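Local coordinates for VirK protein (Legionella pneumophila, PDB 5XTA), which is of unknown function but belongs to the bacterial VirK family and is probably exported through type II secretion, at residues L64-A69 with T92-A97; S58-T63 with S98-L103; S78-D83 with A88-T93. The protein carries 3 engineered substitutions. One frame throughout, in Å; residues are numbered along the deposited sequence.

Contact 1 of 3, residues L64-A69 with T92-A97. Engineered in segment 64-69: Leu68 (natural residue Val).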
ATOM      1  N   LEU A  64      16.330   6.187   1.661  1.00 35.53           N
ATOM      2  CA  LEU A  64      17.502   6.988   1.954  1.00 41.45           C
ATOM      3  C   LEU A  64      18.779   6.240   1.573  1.00 45.47           C
ATOM      4  O   LEU A  64      19.851   6.745   1.826  1.00 51.30           O
ATOM      5  CB  LEU A  64      17.555   7.327   3.453  1.00 41.76           C
ATOM      6  CG  LEU A  64      16.359   8.011   4.078  1.00 40.03           C
ATOM      7  CD1 LEU A  64      16.634   8.340   5.543  1.00 40.85           C
ATOM      8  CD2 LEU A  64      16.031   9.271   3.331  1.00 41.70           C
ATOM      9  N   ASP A  65      18.674   5.057   0.969  1.00 52.25           N
ATOM     10  CA  ASP A  65      19.836   4.176   0.751  1.00 57.38           C
ATOM     11  C   ASP A  65      20.395   4.204  -0.628  1.00 57.09           C
ATOM     12  O   ASP A  65      21.341   3.451  -0.911  1.00 59.15           O
ATOM     13  CB  ASP A  65      19.455   2.712   0.943  1.00 62.25           C
ATOM     14  CG  ASP A  65      19.388   2.316   2.360  1.00 67.88           C
ATOM     15  OD1 ASP A  65      20.167   2.828   3.194  1.00 72.91           O
ATOM     16  OD2 ASP A  65      18.546   1.444   2.644  1.00 71.71           O
ATOM     17  N   ASP A  66      19.824   5.006  -1.512  1.00 51.69           N
ATOM     18  CA  ASP A  66      20.226   4.862  -2.887  1.00 52.57           C
ATOM     19  C   ASP A  66      21.693   5.295  -3.081  1.00 52.69           C
ATOM     20  O   ASP A  66      22.100   6.382  -2.598  1.00 43.27           O
ATOM     21  CB  ASP A  66      19.310   5.581  -3.847  1.00 53.57           C
ATOM     22  CG  ASP A  66      19.591   5.205  -5.267  1.00 55.79           C
ATOM     23  OD1 ASP A  66      18.911   4.301  -5.795  1.00 57.51           O
ATOM     24  OD2 ASP A  66      20.543   5.779  -5.840  1.00 55.31           O
ATOM     25  N   PRO A  67      22.490   4.428  -3.758  1.00 56.63           N
ATOM     26  CA  PRO A  67      23.906   4.743  -4.018  1.00 61.95           C
ATOM     27  C   PRO A  67      24.145   6.145  -4.601  1.00 61.95           C
ATOM     28  O   PRO A  67      25.055   6.841  -4.157  1.00 66.26           O
ATOM     29  CB  PRO A  67      24.354   3.646  -5.007  1.00 62.35           C
ATOM     30  CG  PRO A  67      23.225   2.673  -5.125  1.00 62.32           C
ATOM     31  CD  PRO A  67      22.170   3.033  -4.127  1.00 57.25           C
ATOM     32  N   LEU A  68      23.304   6.555  -5.551  1.00 59.68           N
ATOM     33  CA  LEU A  68      23.474   7.825  -6.251  1.00 57.65           C
ATOM     34  C   LEU A  68      23.438   9.038  -5.322  1.00 58.79           C
ATOM     35  O   LEU A  68      23.976  10.082  -5.689  1.00 58.73           O
ATOM     36  CB  LEU A  68      22.426   7.998  -7.359  1.00 57.96           C
ATOM     37  CG  LEU A  68      22.294   6.910  -8.437  1.00 61.05           C
ATOM     38  CD1 LEU A  68      21.245   7.309  -9.455  1.00 60.52           C
ATOM     39  CD2 LEU A  68      23.608   6.614  -9.148  1.00 64.38           C
ATOM     40  N   ALA A  69      22.792   8.914  -4.150  1.00 56.27           N
ATOM     41  CA  ALA A  69      22.824   9.958  -3.107  1.00 57.59           C
ATOM     42  C   ALA A  69      22.457   9.408  -1.711  1.00 59.04           C
ATOM     43  O   ALA A  69      21.398   9.740  -1.156  1.00 56.44           O
ATOM     44  CB  ALA A  69      21.917  11.125  -3.486  1.00 56.65           C
ATOM     45  N   THR A  92      14.571   1.270 -13.540  1.00 26.15           N
ATOM     46  CA  THR A  92      14.500   2.033 -12.307  1.00 27.14           C
ATOM     47  C   THR A  92      15.002   3.442 -12.546  1.00 27.33           C
ATOM     48  O   THR A  92      16.090   3.625 -13.069  1.00 29.55           O
ATOM     49  CB  THR A  92      15.317   1.356 -11.211  1.00 28.61           C
ATOM     50  OG1 THR A  92      14.788   0.053 -11.021  1.00 29.12           O
ATOM     51  CG2 THR A  92      15.232   2.170  -9.856  1.00 29.61           C
ATOM     52  N   THR A  93      14.184   4.423 -12.205  1.00 24.96           N
ATOM     53  CA  THR A  93      14.503   5.821 -12.353  1.00 25.32           C
ATOM     54  C   THR A  93      14.599   6.426 -10.962  1.00 26.51           C
ATOM     55  O   THR A  93      13.669   6.296 -10.129  1.00 22.63           O
ATOM     56  CB  THR A  93      13.427   6.523 -13.206  1.00 25.89           C
ATOM     57  OG1 THR A  93      13.427   5.944 -14.520  1.00 26.09           O
ATOM     58  CG2 THR A  93      13.694   8.010 -13.320  1.00 26.95           C
ATOM     59  N   VAL A  94      15.718   7.083 -10.688  1.00 26.23           N
ATOM     60  CA  VAL A  94      15.939   7.593  -9.353  1.00 27.11           C
ATOM     61  C   VAL A  94      15.602   9.077  -9.346  1.00 28.06           C
ATOM     62  O   VAL A  94      16.136   9.838 -10.167  1.00 29.64           O
ATOM     63  CB  VAL A  94      17.365   7.325  -8.877  1.00 29.37           C
ATOM     64  CG1 VAL A  94      17.538   7.786  -7.463  1.00 29.16           C
ATOM     65  CG2 VAL A  94      17.711   5.848  -8.985  1.00 30.32           C
ATOM     66  N   LEU A  95      14.730   9.472  -8.411  1.00 26.12           N
ATOM     67  CA  LEU A  95      14.185  10.823  -8.310  1.00 27.28           C
ATOM     68  C   LEU A  95      14.397  11.427  -6.923  1.00 27.50           C
ATOM     69  O   LEU A  95      14.227  10.753  -5.924  1.00 27.01           O
ATOM     70  CB  LEU A  95      12.691  10.772  -8.598  1.00 29.01           C
ATOM     71  CG  LEU A  95      12.298  10.123  -9.928  1.00 30.12           C
ATOM     72  CD1 LEU A  95      10.858   9.676  -9.838  1.00 31.87           C
ATOM     73  CD2 LEU A  95      12.501  11.067 -11.100  1.00 31.39           C
ATOM     74  N   ASN A  96      14.787  12.699  -6.873  1.00 29.94           N
ATOM     75  CA  ASN A  96      14.837  13.443  -5.615  1.00 29.29           C
ATOM     76  C   ASN A  96      13.404  13.533  -5.094  1.00 28.62           C
ATOM     77  O   ASN A  96      12.499  13.949  -5.818  1.00 28.62           O
ATOM     78  CB  ASN A  96      15.450  14.813  -5.851  1.00 30.27           C
ATOM     79  CG  ASN A  96      15.568  15.613  -4.586  1.00 30.32           C
ATOM     80  OD1 ASN A  96      14.569  15.969  -3.976  1.00 38.70           O
ATOM     81  ND2 ASN A  96      16.776  15.861  -4.163  1.00 31.75           N
ATOM     82  N   ALA A  97      13.184  13.119  -3.853  1.00 29.84           N
ATOM     83  CA  ALA A  97      11.812  13.011  -3.333  1.00 30.19           C
ATOM     84  C   ALA A  97      11.192  14.385  -3.145  1.00 33.17           C
ATOM     85  O   ALA A  97       9.994  14.545  -3.290  1.00 32.97           O
ATOM     86  CB  ALA A  97      11.810  12.253  -2.022  1.00 29.92           C
TER

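Contact 2 of 3, residues S58-T63 with S98-L103. With SO4 (sulfate ion), chain F.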
ATOM      1  N   SER A  58       4.219  -0.911 -11.930  1.00 20.18           N
ATOM      2  CA  SER A  58       5.302  -0.055 -11.394  1.00 21.57           C
ATOM      3  C   SER A  58       5.224   0.097  -9.893  1.00 21.89           C
ATOM      4  O   SER A  58       4.189  -0.229  -9.274  1.00 22.69           O
ATOM      5  CB  SER A  58       5.251   1.325 -12.062  1.00 22.36           C
ATOM      6  OG  SER A  58       4.095   2.073 -11.699  1.00 23.96           O
ATOM      7  N   ASP A  59       6.311   0.585  -9.303  1.00 21.10           N
ATOM      8  CA  ASP A  59       6.400   0.776  -7.846  1.00 22.72           C
ATOM      9  C   ASP A  59       7.295   1.972  -7.597  1.00 21.98           C
ATOM     10  O   ASP A  59       8.398   2.049  -8.134  1.00 22.33           O
ATOM     11  CB  ASP A  59       6.972  -0.486  -7.111  1.00 24.56           C
ATOM     12  CG  ASP A  59       7.108  -0.295  -5.584  1.00 27.33           C
ATOM     13  OD1 ASP A  59       6.116  -0.113  -4.881  1.00 29.95           O
ATOM     14  OD2 ASP A  59       8.202  -0.303  -5.016  1.00 27.85           O
ATOM     15  N   ARG A  60       6.793   2.922  -6.836  1.00 21.22           N
ATOM     16  CA  ARG A  60       7.552   4.092  -6.415  1.00 22.45           C
ATOM     17  C   ARG A  60       7.998   3.810  -4.991  1.00 24.46           C
ATOM     18  O   ARG A  60       7.181   3.803  -4.050  1.00 23.61           O
ATOM     19  CB  ARG A  60       6.690   5.341  -6.447  1.00 23.89           C
ATOM     20  CG  ARG A  60       7.464   6.588  -6.009  1.00 24.64           C
ATOM     21  CD  ARG A  60       6.602   7.814  -5.948  1.00 24.14           C
ATOM     22  NE  ARG A  60       5.653   7.734  -4.846  1.00 24.75           N
ATOM     23  CZ  ARG A  60       5.064   8.777  -4.261  1.00 25.68           C
ATOM     24  NH1 ARG A  60       5.354  10.032  -4.579  1.00 24.63           N
ATOM     25  NH2 ARG A  60       4.214   8.563  -3.289  1.00 28.36           N
ATOM     26  N   HIS A  61       9.285   3.539  -4.844  1.00 23.72           N
ATOM     27  CA  HIS A  61       9.823   3.173  -3.577  1.00 24.36           C
ATOM     28  C   HIS A  61      10.663   4.260  -2.902  1.00 23.22           C
ATOM     29  O   HIS A  61      11.759   4.585  -3.393  1.00 22.58           O
ATOM     30  CB  HIS A  61      10.650   1.946  -3.792  1.00 25.34           C
ATOM     31  CG  HIS A  61      11.214   1.410  -2.544  1.00 27.77           C
ATOM     32  ND1 HIS A  61      10.442   0.764  -1.610  1.00 32.42           N
ATOM     33  CD2 HIS A  61      12.473   1.416  -2.064  1.00 31.44           C
ATOM     34  CE1 HIS A  61      11.205   0.386  -0.600  1.00 33.14           C
ATOM     35  NE2 HIS A  61      12.441   0.785  -0.844  1.00 33.01           N
ATOM     36  N   PHE A  62      10.227   4.718  -1.727  1.00 21.50           N
ATOM     37  CA  PHE A  62      10.974   5.738  -0.996  1.00 23.46           C
ATOM     38  C   PHE A  62      12.194   5.125  -0.301  1.00 24.82           C
ATOM     39  O   PHE A  62      12.107   4.020   0.247  1.00 24.62           O
ATOM     40  CB  PHE A  62      10.120   6.407   0.044  1.00 24.36           C
ATOM     41  CG  PHE A  62      10.808   7.507   0.768  1.00 24.74           C
ATOM     42  CD1 PHE A  62      10.781   8.805   0.257  1.00 25.38           C
ATOM     43  CD2 PHE A  62      11.444   7.266   1.983  1.00 25.05           C
ATOM     44  CE1 PHE A  62      11.369   9.844   0.939  1.00 27.02           C
ATOM     45  CE2 PHE A  62      12.040   8.289   2.670  1.00 25.77           C
ATOM     46  CZ  PHE A  62      12.009   9.583   2.147  1.00 27.62           C
ATOM     47  N   THR A  63      13.314   5.832  -0.338  1.00 25.21           N
ATOM     48  CA  THR A  63      14.573   5.328   0.247  1.00 27.53           C
ATOM     49  C   THR A  63      15.472   6.485   0.686  1.00 30.94           C
ATOM     50  O   THR A  63      15.350   7.609   0.223  1.00 27.60           O
ATOM     51  CB  THR A  63      15.307   4.344  -0.720  1.00 30.41           C
ATOM     52  OG1 THR A  63      16.372   3.642  -0.057  1.00 29.58           O
ATOM     53  CG2 THR A  63      15.843   5.028  -1.964  1.00 31.08           C
ATOM     54  N   SER A  98      12.024  15.365  -2.815  1.00 36.84           N
ATOM     55  CA  SER A  98      11.552  16.723  -2.591  1.00 42.37           C
ATOM     56  C   SER A  98      11.224  17.430  -3.907  1.00 41.86           C
ATOM     57  O   SER A  98      10.136  17.986  -4.070  1.00 41.87           O
ATOM     58  CB  SER A  98      12.604  17.518  -1.802  1.00 44.19           C
ATOM     59  OG  SER A  98      12.037  18.726  -1.351  1.00 46.81           O
ATOM     60  N   SER A  99      12.164  17.383  -4.843  1.00 41.67           N
ATOM     61  CA  SER A  99      12.059  18.147  -6.088  1.00 40.09           C
ATOM     62  C   SER A  99      11.554  17.363  -7.285  1.00 39.04           C
ATOM     63  O   SER A  99      11.052  17.949  -8.246  1.00 40.80           O
ATOM     64  CB  SER A  99      13.430  18.743  -6.425  1.00 43.19           C
ATOM     65  OG  SER A  99      14.341  17.754  -6.873  1.00 42.69           O
ATOM     66  N   TYR A 100      11.686  16.043  -7.250  1.00 34.84           N
ATOM     67  CA  TYR A 100      11.412  15.191  -8.425  1.00 33.85           C
ATOM     68  C   TYR A 100      12.428  15.281  -9.574  1.00 35.61           C
ATOM     69  O   TYR A 100      12.189  14.721 -10.641  1.00 36.43           O
ATOM     70  CB  TYR A 100       9.989  15.329  -8.956  1.00 34.36           C
ATOM     71  CG  TYR A 100       9.018  14.548  -8.111  1.00 34.97           C
ATOM     72  CD1 TYR A 100       8.997  13.150  -8.145  1.00 33.08           C
ATOM     73  CD2 TYR A 100       8.144  15.212  -7.255  1.00 33.39           C
ATOM     74  CE1 TYR A 100       8.093  12.437  -7.368  1.00 31.84           C
ATOM     75  CE2 TYR A 100       7.249  14.511  -6.477  1.00 33.85           C
ATOM     76  CZ  TYR A 100       7.237  13.126  -6.533  1.00 33.65           C
ATOM     77  OH  TYR A 100       6.361  12.477  -5.704  1.00 31.78           O
ATOM     78  N   GLU A 101      13.566  15.922  -9.340  1.00 36.58           N
ATOM     79  CA  GLU A 101      14.633  15.952 -10.331  1.00 43.72           C
ATOM     80  C   GLU A 101      15.148  14.510 -10.489  1.00 42.83           C
ATOM     81  O   GLU A 101      15.298  13.793  -9.490  1.00 41.62           O
ATOM     82  CB  GLU A 101      15.741  16.951  -9.896  1.00 49.00           C
ATOM     83  CG  GLU A 101      17.177  16.666 -10.390  1.00 55.42           C
ATOM     84  CD  GLU A 101      18.268  17.390  -9.598  1.00 58.80           C
ATOM     85  OE1 GLU A 101      17.950  18.252  -8.753  1.00 65.48           O
ATOM     86  OE2 GLU A 101      19.465  17.091  -9.813  1.00 62.58           O
ATOM     87  N   ARG A 102      15.400  14.108 -11.736  1.00 40.81           N
ATOM     88  CA  ARG A 102      15.927  12.783 -12.062  1.00 42.72           C
ATOM     89  C   ARG A 102      17.422  12.740 -11.744  1.00 40.89           C
ATOM     90  O   ARG A 102      18.185  13.562 -12.243  1.00 40.19           O
ATOM     91  CB  ARG A 102      15.684  12.485 -13.561  1.00 47.21           C
ATOM     92  CG  ARG A 102      16.049  11.073 -14.016  1.00 52.63           C
ATOM     93  CD  ARG A 102      15.791  10.849 -15.512  1.00 57.63           C
ATOM     94  NE  ARG A 102      16.699   9.843 -16.114  1.00 63.64           N
ATOM     95  CZ  ARG A 102      18.006  10.020 -16.347  1.00 66.49           C
ATOM     96  NH1 ARG A 102      18.603  11.167 -16.016  1.00 68.47           N
ATOM     97  NH2 ARG A 102      18.735   9.049 -16.908  1.00 66.93           N
ATOM     98  N   LEU A 103      17.846  11.783 -10.928  1.00 38.77           N
ATOM     99  CA  LEU A 103      19.256  11.629 -10.572  1.00 39.28           C
ATOM    100  C   LEU A 103      19.971  10.583 -11.403  1.00 41.69           C
ATOM    101  O   LEU A 103      21.193  10.565 -11.456  1.00 44.29           O
ATOM    102  CB  LEU A 103      19.410  11.268  -9.103  1.00 41.13           C
ATOM    103  CG  LEU A 103      18.955  12.256  -8.019  1.00 45.62           C
ATOM    104  CD1 LEU A 103      19.978  12.255  -6.869  1.00 46.64           C
ATOM    105  CD2 LEU A 103      18.747  13.678  -8.494  1.00 47.20           C
TER
HETATM  106  S   SO4 F 201       3.777  11.562  -1.407  1.00 28.23           S
HETATM  107  O1  SO4 F 201       3.408  10.142  -1.207  1.00 22.88           O
HETATM  108  O2  SO4 F 201       2.924  12.417  -0.553  1.00 31.55           O
HETATM  109  O3  SO4 F 201       3.577  11.927  -2.827  1.00 29.82           O
HETATM  110  O4  SO4 F 201       5.197  11.759  -1.041  1.00 31.08           O

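Contact 3 of 3, residues S78-D83 with A88-T93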
ATOM      1  N   SER A  78      10.469   2.010 -10.171  1.00 22.04           N
ATOM      2  CA  SER A  78      10.706   0.859 -11.009  1.00 22.17           C
ATOM      3  C   SER A  78       9.499   0.588 -11.875  1.00 23.68           C
ATOM      4  O   SER A  78       8.393   0.488 -11.369  1.00 23.08           O
ATOM      5  CB  SER A  78      10.998  -0.332 -10.140  1.00 24.51           C
ATOM      6  OG  SER A  78      12.209  -0.103  -9.458  1.00 26.15           O
ATOM      7  N   LYS A  79       9.739   0.487 -13.186  1.00 23.92           N
ATOM      8  CA  LYS A  79       8.749   0.113 -14.183  1.00 25.18           C
ATOM      9  C   LYS A  79       9.035  -1.327 -14.681  1.00 24.86           C
ATOM     10  O   LYS A  79      10.131  -1.626 -15.125  1.00 24.06           O
ATOM     11  CB  LYS A  79       8.818   1.143 -15.310  1.00 27.38           C
ATOM     12  CG  LYS A  79       7.974   0.853 -16.539  1.00 29.64           C
ATOM     13  CD  LYS A  79       6.509   0.997 -16.240  1.00 32.81           C
ATOM     14  CE  LYS A  79       5.712   0.780 -17.520  1.00 38.62           C
ATOM     15  NZ  LYS A  79       4.275   0.674 -17.221  1.00 44.15           N
ATOM     16  N   PHE A  80       8.062  -2.210 -14.510  1.00 24.53           N
ATOM     17  CA  PHE A  80       8.199  -3.638 -14.810  1.00 26.43           C
ATOM     18  C   PHE A  80       7.430  -3.883 -16.090  1.00 26.51           C
ATOM     19  O   PHE A  80       6.300  -3.416 -16.223  1.00 25.94           O
ATOM     20  CB  PHE A  80       7.558  -4.480 -13.707  1.00 28.15           C
ATOM     21  CG  PHE A  80       8.199  -4.317 -12.366  1.00 31.11           C
ATOM     22  CD1 PHE A  80       9.223  -5.151 -11.975  1.00 33.17           C
ATOM     23  CD2 PHE A  80       7.775  -3.329 -11.485  1.00 34.22           C
ATOM     24  CE1 PHE A  80       9.825  -5.009 -10.738  1.00 34.03           C
ATOM     25  CE2 PHE A  80       8.371  -3.192 -10.244  1.00 34.03           C
ATOM     26  CZ  PHE A  80       9.402  -4.036  -9.875  1.00 34.30           C
ATOM     27  N   ASN A  81       8.061  -4.566 -17.033  1.00 26.11           N
ATOM     28  CA  ASN A  81       7.464  -4.914 -18.302  0.51 27.51           C
ATOM     29  C   ASN A  81       7.772  -6.385 -18.605  1.00 27.72           C
ATOM     30  O   ASN A  81       8.903  -6.819 -18.427  1.00 32.11           O
ATOM     31  CB  ASN A  81       8.058  -4.013 -19.365  0.51 29.82           C
ATOM     32  CG  ASN A  81       7.181  -3.899 -20.588  0.51 30.99           C
ATOM     33  OD1 ASN A  81       6.892  -4.881 -21.262  0.51 34.04           O
ATOM     34  ND2 ASN A  81       6.755  -2.696 -20.875  0.51 32.09           N
ATOM     35  N   LEU A  82       6.778  -7.133 -19.036  1.00 26.17           N
ATOM     36  CA  LEU A  82       6.939  -8.537 -19.380  1.00 25.14           C
ATOM     37  C   LEU A  82       6.201  -8.753 -20.663  1.00 28.42           C
ATOM     38  O   LEU A  82       4.994  -8.449 -20.748  1.00 27.43           O
ATOM     39  CB  LEU A  82       6.298  -9.413 -18.332  1.00 24.65           C
ATOM     40  CG  LEU A  82       6.144 -10.875 -18.684  1.00 24.53           C
ATOM     41  CD1 LEU A  82       7.526 -11.513 -18.793  1.00 23.31           C
ATOM     42  CD2 LEU A  82       5.282 -11.579 -17.644  1.00 25.51           C
ATOM     43  N   ASP A  83       6.882  -9.297 -21.661  1.00 28.14           N
ATOM     44  CA  ASP A  83       6.190  -9.540 -22.917  1.00 30.92           C
ATOM     45  C   ASP A  83       5.740 -10.986 -23.043  1.00 29.56           C
ATOM     46  O   ASP A  83       6.129 -11.846 -22.244  1.00 30.27           O
ATOM     47  CB  ASP A  83       7.017  -9.035 -24.107  1.00 32.22           C
ATOM     48  CG  ASP A  83       8.237  -9.900 -24.404  1.00 35.45           C
ATOM     49  OD1 ASP A  83       8.281 -11.108 -24.064  1.00 38.23           O
ATOM     50  OD2 ASP A  83       9.162  -9.354 -25.026  1.00 39.84           O
ATOM     51  N   ALA A  88      11.543  -9.986 -19.861  1.00 26.54           N
ATOM     52  CA  ALA A  88      11.177  -9.053 -18.833  1.00 28.71           C
ATOM     53  C   ALA A  88      12.233  -7.961 -18.739  1.00 30.40           C
ATOM     54  O   ALA A  88      13.414  -8.210 -18.919  1.00 29.39           O
ATOM     55  CB  ALA A  88      11.042  -9.755 -17.490  1.00 29.22           C
ATOM     56  N   SER A  89      11.792  -6.742 -18.470  1.00 31.85           N
ATOM     57  CA  SER A  89      12.712  -5.678 -18.105  1.00 34.02           C
ATOM     58  C   SER A  89      12.220  -4.894 -16.900  1.00 33.07           C
ATOM     59  O   SER A  89      11.000  -4.807 -16.636  1.00 31.27           O
ATOM     60  CB  SER A  89      12.945  -4.746 -19.279  1.00 36.57           C
ATOM     61  OG  SER A  89      11.809  -3.959 -19.546  1.00 40.02           O
ATOM     62  N   ILE A  90      13.183  -4.358 -16.152  1.00 30.89           N
ATOM     63  CA  ILE A  90      12.894  -3.470 -15.038  1.00 30.81           C
ATOM     64  C   ILE A  90      13.729  -2.253 -15.272  1.00 30.21           C
ATOM     65  O   ILE A  90      14.947  -2.332 -15.358  1.00 30.57           O
ATOM     66  CB  ILE A  90      13.230  -4.040 -13.659  1.00 33.21           C
ATOM     67  CG1 ILE A  90      12.585  -5.414 -13.463  1.00 34.31           C
ATOM     68  CG2 ILE A  90      12.797  -3.058 -12.564  1.00 32.82           C
ATOM     69  CD1 ILE A  90      13.397  -6.571 -13.985  1.00 38.44           C
ATOM     70  N   LYS A  91      13.059  -1.128 -15.394  1.00 28.40           N
ATOM     71  CA  LYS A  91      13.727   0.118 -15.497  1.00 28.75           C
ATOM     72  C   LYS A  91      13.490   0.945 -14.231  1.00 27.08           C
ATOM     73  O   LYS A  91      12.363   1.229 -13.860  1.00 24.24           O
ATOM     74  CB  LYS A  91      13.292   0.844 -16.750  1.00 31.02           C
ATOM     75  CG  LYS A  91      14.063   2.153 -16.871  1.00 35.81           C
ATOM     76  CD  LYS A  91      14.145   2.712 -18.262  1.00 39.83           C
ATOM     77  CE  LYS A  91      15.119   3.888 -18.294  1.00 41.14           C
ATOM     78  NZ  LYS A  91      14.674   4.941 -19.233  1.00 44.03           N
ATOM     79  N   THR A  92      14.571   1.270 -13.540  1.00 26.15           N
ATOM     80  CA  THR A  92      14.500   2.033 -12.307  1.00 27.14           C
ATOM     81  C   THR A  92      15.002   3.442 -12.546  1.00 27.33           C
ATOM     82  O   THR A  92      16.090   3.625 -13.069  1.00 29.55           O
ATOM     83  CB  THR A  92      15.317   1.356 -11.211  1.00 28.61           C
ATOM     84  OG1 THR A  92      14.788   0.053 -11.021  1.00 29.12           O
ATOM     85  CG2 THR A  92      15.232   2.170  -9.856  1.00 29.61           C
ATOM     86  N   THR A  93      14.184   4.423 -12.205  1.00 24.96           N
ATOM     87  CA  THR A  93      14.503   5.821 -12.353  1.00 25.32           C
ATOM     88  C   THR A  93      14.599   6.426 -10.962  1.00 26.51           C
ATOM     89  O   THR A  93      13.669   6.296 -10.129  1.00 22.63           O
ATOM     90  CB  THR A  93      13.427   6.523 -13.206  1.00 25.89           C
ATOM     91  OG1 THR A  93      13.427   5.944 -14.520  1.00 26.09           O
ATOM     92  CG2 THR A  93      13.694   8.010 -13.320  1.00 26.95           C
TER
HETATM   93  O   HOH W   1      10.600  -2.024 -17.901  1.00 30.06           O

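Contact 1 of 3, residues L64-A69 with T92-A97
An Asx turn built on Asp66, in the loop between strands 54-63 and 74-83, sets Asp66 and Leu68 against Val94 of strand 87-96. Asp66 OD2 takes the backbone N-H of Leu68 at 2.9 Å, with an N-H...O angle of 146°. The donor meets OD2 on its anti side, 27° out of the carboxylate plane. A backbone bond from Ala69 N to Asp66 O, 3.0 Å long, tightens the same bend.

The turn brings the Asp66 carboxylate and the Val94 side chain together from opposite directions. Asp66 OD1 lies 3.7 Å from Val94 CG2, while Asp66 CG is 4.0 Å from Val94 CG1. Both methyls therefore rest on the acid. Val94 CG1 is anti to its backbone N (chi1 -176°), which turns the fork of the two methyls toward the loop.

Leu68 is an engineered residue, valine in the natural protein. Leu68 CD1 comes in at a slant and lies 3.9 Å from Val94 CG2. This is the apolar part of a small contact.

Asp66 OD1 is also close to Asp76 OD1 of strand 74-83, so the pair may share a proton. Met74 of that strand packs on both Asp66 and Val94. On the side of strand 87-96 that faces strand 102-111, the backbone of Val94 is hydrogen-bonded to Leu103 and Gly104, and Ala69 packs on Leu103.

Contact 2 of 3, residues S58-T63 with S98-L103
Tyr100 and Arg60 meet at the end of the beta hairpin formed by strands 87-96 and 102-111. The segment 98-103 is the hairpin turn and the first residues of the returning strand. Ser98 and Ser99 start it. Asn96 OD1 accepts the backbone N-H of Ser99, and that of Ser98 more weakly. Ser99 OG then accepts the backbone N-H of Glu101 at 3.2 Å, with an N-H...O angle of 164°. This ST turn spans Tyr100.

The Tyr100 side chain reaches across to strand 54-63, which carries Arg60. Tyr100 OH lies 2.9 Å from Arg60 NH1, at the edge of the guanidinium and in its plane. The ring and the guanidinium are nearly coplanar, 6° apart, although the two side chains cross at about a right angle. Beyond Tyr100 the chain passes through Glu101 and regains strand geometry at Arg102 and Leu103.

The Arg60 chain runs extended from the backbone and bends at chi3 (70°), which carries its end to a bound sulfate, probably from the crystallisation liquor. Arg60 of each of the other three subunits also binds this ion, so the four arginines gather round one anion. Phe75 of the same chain makes a cation-pi contact with Arg60. Arg60 NH1 gives a bond of 3.1 Å to sulfate O3, and Arg60 NH2 one of 2.7 Å to sulfate O1.

Contact 3 of 3, residues S78-D83 with A88-T93
Ser78 faces Thr92 at one end of the paired strands, and their hydroxyls are hydrogen-bonded. Ser78 OG and Thr92 OG1 are 3.0 Å apart, and the direction of the bond is not settled. In both residues the oxygen stands anti to the carbonyl carbon (chi1 -65° and -59°), and this brings the two hydroxyls together across the strands. Ser78 CA also makes a CA-H...O contact with Lys91 O, which accepts the backbone N-H of Lys79 as well.

Ile90 lies on the same face of the sheet. Its CG1 is 3.7 Å from Phe80 CD1, and its CG2 sits over one face of the Phe80 ring. The two side chains cross at a slant. Ile90 CG2 also reaches Ser78 CB at 4.1 Å and so links the hydroxyl pair to the aromatic ring. The Phe22 ring meets that of Phe80, with the two planes about parallel, and Phe116 of strand 116-119 packs on both Phe80 and Ile90.

The two strands, 74-83 and 87-96, form an antiparallel beta hairpin in the middle of the larger sheet. Their segment axes run at 166° to each other and come within 4.5 Å. Further along, Leu82 CD1 rests 4.1 Å from Ala88 CB, while Phe7 and Ile10 of helix 7-15 pack on Leu82.

Asn81 belongs to the other face, with Lys79, Ser89 and Lys91. It forms a hydrogen-bonded pair with Ser89. Asn81 N binds Ser89 O at 3.0 Å, and Ser89 N binds Asn81 O at 2.9 Å. Asn81 CB packs against Ser89 OG. The Ser89 hydroxyl is hydrogen-bonded to a water, which donates to Lys79 O at 2.8 Å.

In the fold
After helix 7-15 and four short strands, the chain reaches strand 54-63, which holds one side of contact 2. A loop with 64-69, half of contact 1, leads to strand 74-83. Contact 3 closes the hairpin to strand 87-96, joining the two central strands of the larger sheet. Contact 1 ties the loop after strand 54-63 to strand 87-96, closing a wider loop, and shares Thr92 and Thr93 with contact 3. Contact 2 closes the widest loop, from strand 54-63 to the turn before strand 102-111, and both others nest inside it. Contacts 1 and 2 have centres about 6 Å apart. The centre of contact 3, nearer that of the subunit, lies about 17 Å from contact 1's.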